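Local coordinates for epsin 1 (Danio rerio, PDB 5LP0), which probably binds membranes rich in phosphatidylinositol 4,5-bisphosphate through its ENTH domain, bends them and promotes clathrin-coated invaginations in receptor-mediated endocytosis, at residues S26-I31 and M69-K74; R60-A65 and V109-K114. All blocks are in the same frame, centred on the assembly; numbering follows the deposited sequence. Where two conformers were deposited one is given.

In the fold
Both contacts belong to the all-helical ENTH domain and share helix 59-75, which offers its first half to contact 2 and its last part to contact 1. Along the chain the order is 26-31, 60-65, 69-74, 109-114, so the two pairings cross. Contact 1 joins helix 25-34 to this shared helix and contact 2 joins helix 108-122 to it; their centres lie about 16 Å apart on opposite sides of the chain's centre. Helix 59-75 thus ties an early and a late helix into one superhelical, solenoid-like array. H61, in the segment of contact 2, probably binds the phosphoinositide together with R13, N18 and R51, so the same helix also serves the probable lipid site.

Contact 1 of 2, residues S26-I31 and M69-K74; sequences SLMSEI and MEYLIK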
# COMPACT_ATOMS: atom_id res chain seq x y z
N SER A 26 -2.03 2.30 13.50
CA SER A 26 -1.00 1.71 14.35
C SER A 26 -0.37 0.49 13.66
O SER A 26 0.84 0.25 13.75
CB SER A 26 -1.56 1.33 15.72
OG SER A 26 -2.57 0.35 15.61
N LEU A 27 -1.19 -0.27 12.95
CA LEU A 27 -0.69 -1.44 12.24
C LEU A 27 0.20 -0.94 11.11
O LEU A 27 1.30 -1.47 10.88
CB LEU A 27 -1.83 -2.28 11.69
CG LEU A 27 -1.45 -3.52 10.88
CD1 LEU A 27 -0.46 -4.40 11.62
CD2 LEU A 27 -2.71 -4.33 10.51
N MET A 28 -0.25 0.11 10.42
CA MET A 28 0.53 0.63 9.32
C MET A 28 1.87 1.13 9.87
O MET A 28 2.89 0.96 9.24
CB MET A 28 -0.21 1.72 8.52
CG MET A 28 -1.35 1.16 7.57
SD MET A 28 -1.97 2.35 6.34
CE MET A 28 -2.73 3.53 7.43
N SER A 29 1.88 1.73 11.06
CA SER A 29 3.13 2.21 11.64
C SER A 29 4.08 1.05 11.93
O SER A 29 5.27 1.16 11.70
CB SER A 29 2.86 3.01 12.91
OG SER A 29 4.08 3.50 13.45
N GLU A 30 3.55 -0.05 12.44
CA GLU A 30 4.37 -1.23 12.66
C GLU A 30 5.02 -1.73 11.36
O GLU A 30 6.21 -2.06 11.33
CB GLU A 30 3.53 -2.35 13.29
CG GLU A 30 3.04 -2.05 14.69
CD GLU A 30 1.97 -3.02 15.17
OE1 GLU A 30 1.93 -4.17 14.68
OE2 GLU A 30 1.17 -2.63 16.04
N ILE A 31 4.23 -1.79 10.29
CA ILE A 31 4.73 -2.23 8.99
C ILE A 31 5.81 -1.25 8.50
O ILE A 31 6.86 -1.67 8.00
CB ILE A 31 3.58 -2.40 7.98
CG1 ILE A 31 2.58 -3.47 8.48
CG2 ILE A 31 4.13 -2.82 6.62
CD1 ILE A 31 1.28 -3.49 7.73
N MET A 69 0.53 1.16 0.73
CA MET A 69 1.72 1.51 -0.01
C MET A 69 1.99 3.01 0.11
O MET A 69 3.14 3.40 0.32
CB MET A 69 1.62 1.10 -1.48
CG MET A 69 2.98 1.18 -2.19
SD MET A 69 4.18 -0.06 -1.57
CE MET A 69 4.01 -1.33 -2.82
N GLU A 70 0.97 3.85 0.00
CA GLU A 70 1.16 5.27 0.17
C GLU A 70 1.76 5.59 1.54
O GLU A 70 2.72 6.38 1.66
CB GLU A 70 -0.16 6.00 0.01
CG GLU A 70 -0.03 7.50 0.21
CD GLU A 70 -1.34 8.22 0.03
OE1 GLU A 70 -2.41 7.57 0.05
OE2 GLU A 70 -1.30 9.45 -0.14
N TYR A 71 1.20 5.00 2.58
CA TYR A 71 1.70 5.21 3.93
C TYR A 71 3.17 4.79 4.04
O TYR A 71 3.99 5.47 4.66
CB TYR A 71 0.85 4.43 4.93
CG TYR A 71 1.25 4.67 6.37
CD1 TYR A 71 0.64 5.65 7.11
CD2 TYR A 71 2.23 3.91 6.98
CE1 TYR A 71 0.97 5.86 8.42
CE2 TYR A 71 2.59 4.13 8.30
CZ TYR A 71 1.96 5.11 9.01
OH TYR A 71 2.30 5.35 10.32
N LEU A 72 3.54 3.66 3.45
CA LEU A 72 4.92 3.17 3.52
C LEU A 72 5.88 4.02 2.69
O LEU A 72 7.04 4.23 3.06
CB LEU A 72 4.95 1.72 3.05
CG LEU A 72 4.17 0.70 3.86
CD1 LEU A 72 4.34 -0.70 3.25
CD2 LEU A 72 4.57 0.70 5.34
N ILE A 73 5.43 4.51 1.55
CA ILE A 73 6.21 5.43 0.73
C ILE A 73 6.57 6.67 1.54
O ILE A 73 7.72 7.14 1.50
CB ILE A 73 5.42 5.85 -0.53
CG1 ILE A 73 5.42 4.71 -1.56
CG2 ILE A 73 5.96 7.13 -1.14
CD1 ILE A 73 4.27 4.81 -2.58
N LYS A 74 5.62 7.19 2.30
CA LYS A 74 5.80 8.45 3.04
C LYS A 74 6.44 8.26 4.41
O LYS A 74 7.10 9.18 4.91
CB LYS A 74 4.45 9.14 3.21
CG LYS A 74 3.81 9.62 1.92
CD LYS A 74 2.47 10.24 2.20
CE LYS A 74 1.84 10.70 0.91
NZ LYS A 74 0.53 11.38 1.14
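Helix 25-34 packs on the C-terminal part of helix 59-75 in the helical ENTH domain through a Met-aromatic contact between M28 and Y71. The segment axes approach to 9.8 Å and cross at -51°, and no hydrogen bond links the two segments. Y71 reaches across because its CG lies anti to the backbone N (chi1 -176°), which carries the ring out alongside the backbone of M28 and S29. M28 CB sits over one ring face, 3.8 Å from the centroid of the Y71 ring, in a CH-pi contact displaced toward the rim. Its SD lies obliquely beside the root of the ring, 3.8 Å from Y71 CB, and the bend at chi3 (-67°) turns CE toward Y71 CD1. Farther out, Y71 CE2 comes within 3.3 Å of M28 O, and the phenol oxygen OH reaches S29, 3.5 Å from its CB. One turn on from M28, I31 CG2 meets CD2 of L72, the neighbour of Y71, at 3.8 Å, the two branched side chains making an apolar contact beside the ring. I31 also touches I44 of helix 38-51, and L72 touches V80 of helix 78-86, which extends the apolar layer. An alanine in place of Y71 would remove the ring and is likely to leave M28 without its aromatic partner and a gap beside S29. Between these segments cohesion therefore probably rests mainly on dispersion, with the polarisable sulfur beside the ring and an aromatic C-H close to M28 O, and on shape rather than paired charges.

Contact 2 of 2, residues R60-A65 and V109-K114; sequences RHVYKA and VNVREK
V62 opens the contact by meeting V111, CG1 to CG1 at 3.9 Å, the two side chains crossing at about a right angle in the buried part of the interface. Y63 follows and supplies most of this segment's share of the interface. Its CG stands anti to the backbone N (chi1 -174°), extending the ring toward helix 108-122, where K114 meets its face and N110 its edge. K114 CE lies over that face, 3.6 Å from the centroid of the Y63 ring, as a CH-pi contact, while bends at chi3 and chi4 leave NZ off-centre at 4.9 Å from that centroid, in a cation-pi arrangement. The same ammonium also makes a weak hydrogen bond to T67 OG1. In the plane of the ring, N110 O stands 3.6 Å from Y63 CE1, and N110 CB touches that carbon too; in the conformer given, N110 ND2 bonds to Q107 O. The segments run in the same general direction, with 28° between their axes, and join helix 59-75 to helix 108-122. V111 and K114 continue onto M66 of the former. In this ENTH domain H61 touches R51 of helix 38-51; both probably bind phosphatidylinositol 4,5-bisphosphate, so the contact lies next to the likely lipid site.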
# COMPACT_ATOMS: atom_id res chain seq x y z
N ARG A 60 -11.14 -4.59 -2.72
CA ARG A 60 -10.72 -3.83 -1.55
C ARG A 60 -9.28 -4.21 -1.16
O ARG A 60 -8.58 -3.41 -0.55
CB ARG A 60 -11.66 -4.03 -0.36
CG ARG A 60 -11.66 -2.80 0.54
CD ARG A 60 -12.44 -3.02 1.81
NE ARG A 60 -13.81 -3.44 1.53
CZ ARG A 60 -14.84 -2.61 1.38
NH1 ARG A 60 -14.67 -1.30 1.49
NH2 ARG A 60 -16.04 -3.11 1.12
N HIS A 61 -8.81 -5.40 -1.53
CA HIS A 61 -7.40 -5.75 -1.37
C HIS A 61 -6.58 -4.72 -2.09
O HIS A 61 -5.56 -4.27 -1.58
CB HIS A 61 -7.08 -7.11 -2.01
CG HIS A 61 -7.55 -8.29 -1.22
ND1 HIS A 61 -7.39 -9.58 -1.68
CD2 HIS A 61 -8.19 -8.39 -0.03
CE1 HIS A 61 -7.89 -10.43 -0.79
NE2 HIS A 61 -8.36 -9.73 0.22
N VAL A 62 -7.01 -4.34 -3.29
CA VAL A 62 -6.22 -3.45 -4.14
C VAL A 62 -6.29 -2.04 -3.57
O VAL A 62 -5.27 -1.35 -3.42
CB VAL A 62 -6.78 -3.44 -5.60
CG1 VAL A 62 -5.93 -2.53 -6.50
CG2 VAL A 62 -6.84 -4.84 -6.19
N TYR A 63 -7.49 -1.60 -3.23
CA TYR A 63 -7.68 -0.26 -2.67
C TYR A 63 -6.87 -0.08 -1.37
O TYR A 63 -6.09 0.88 -1.24
CB TYR A 63 -9.17 -0.05 -2.42
CG TYR A 63 -9.53 1.34 -1.98
CD1 TYR A 63 -9.59 2.39 -2.88
CD2 TYR A 63 -9.83 1.60 -0.64
CE1 TYR A 63 -9.95 3.66 -2.48
CE2 TYR A 63 -10.18 2.87 -0.24
CZ TYR A 63 -10.23 3.89 -1.16
OH TYR A 63 -10.59 5.16 -0.74
N LYS A 64 -7.02 -1.02 -0.43
CA LYS A 64 -6.31 -0.93 0.85
C LYS A 64 -4.79 -1.12 0.72
O LYS A 64 -4.01 -0.50 1.45
CB LYS A 64 -6.92 -1.91 1.86
CG LYS A 64 -8.33 -1.47 2.30
CD LYS A 64 -9.12 -2.52 3.09
CE LYS A 64 -8.58 -2.66 4.51
NZ LYS A 64 -9.35 -3.70 5.25
N ALA A 65 -4.36 -1.94 -0.23
CA ALA A 65 -2.93 -2.07 -0.51
C ALA A 65 -2.37 -0.76 -1.02
O ALA A 65 -1.22 -0.43 -0.71
CB ALA A 65 -2.66 -3.20 -1.51
N VAL A 109 -14.20 2.80 -9.48
CA VAL A 109 -13.88 4.22 -9.52
C VAL A 109 -12.96 4.66 -8.36
O VAL A 109 -12.08 5.51 -8.57
CB VAL A 109 -15.15 5.10 -9.56
CG1 VAL A 109 -15.70 5.35 -8.17
CG2 VAL A 109 -14.86 6.41 -10.25
N ASN A 110 -13.15 4.12 -7.16
CA ASN A 110 -12.28 4.45 -6.04
C ASN A 110 -10.86 3.97 -6.29
O ASN A 110 -9.89 4.65 -5.95
CB ASN A 110 -12.76 3.76 -4.75
CG ASN A 110 -14.23 3.94 -4.49
OD1 ASN A 110 -14.68 5.05 -4.17
ND2 ASN A 110 -15.00 2.85 -4.57
N VAL A 111 -10.73 2.78 -6.88
CA VAL A 111 -9.41 2.24 -7.19
C VAL A 111 -8.71 3.11 -8.22
O VAL A 111 -7.54 3.45 -8.06
CB VAL A 111 -9.49 0.78 -7.69
CG1 VAL A 111 -8.13 0.27 -8.14
CG2 VAL A 111 -10.04 -0.09 -6.58
N ARG A 112 -9.43 3.52 -9.26
CA ARG A 112 -8.82 4.26 -10.36
C ARG A 112 -8.34 5.62 -9.88
O ARG A 112 -7.25 6.06 -10.26
CB ARG A 112 -9.80 4.44 -11.53
CG ARG A 112 -10.19 3.11 -12.20
CD ARG A 112 -11.02 3.31 -13.47
NE ARG A 112 -12.39 3.80 -13.27
CZ ARG A 112 -13.45 3.05 -13.02
NH1 ARG A 112 -13.35 1.73 -12.87
NH2 ARG A 112 -14.66 3.62 -12.93
N GLU A 113 -9.13 6.27 -9.04
CA GLU A 113 -8.75 7.59 -8.55
C GLU A 113 -7.57 7.53 -7.58
O GLU A 113 -6.66 8.35 -7.68
CB GLU A 113 -9.95 8.28 -7.89
CG GLU A 113 -9.62 9.60 -7.22
CD GLU A 113 -9.29 10.71 -8.20
OE1 GLU A 113 -9.46 10.52 -9.42
OE2 GLU A 113 -8.86 11.79 -7.72
N LYS A 114 -7.58 6.55 -6.67
CA LYS A 114 -6.47 6.37 -5.74
C LYS A 114 -5.18 6.06 -6.51
O LYS A 114 -4.13 6.60 -6.19
CB LYS A 114 -6.81 5.29 -4.71
CG LYS A 114 -5.74 5.08 -3.64
CD LYS A 114 -6.21 4.16 -2.51
CE LYS A 114 -7.06 4.91 -1.50
NZ LYS A 114 -6.30 5.90 -0.70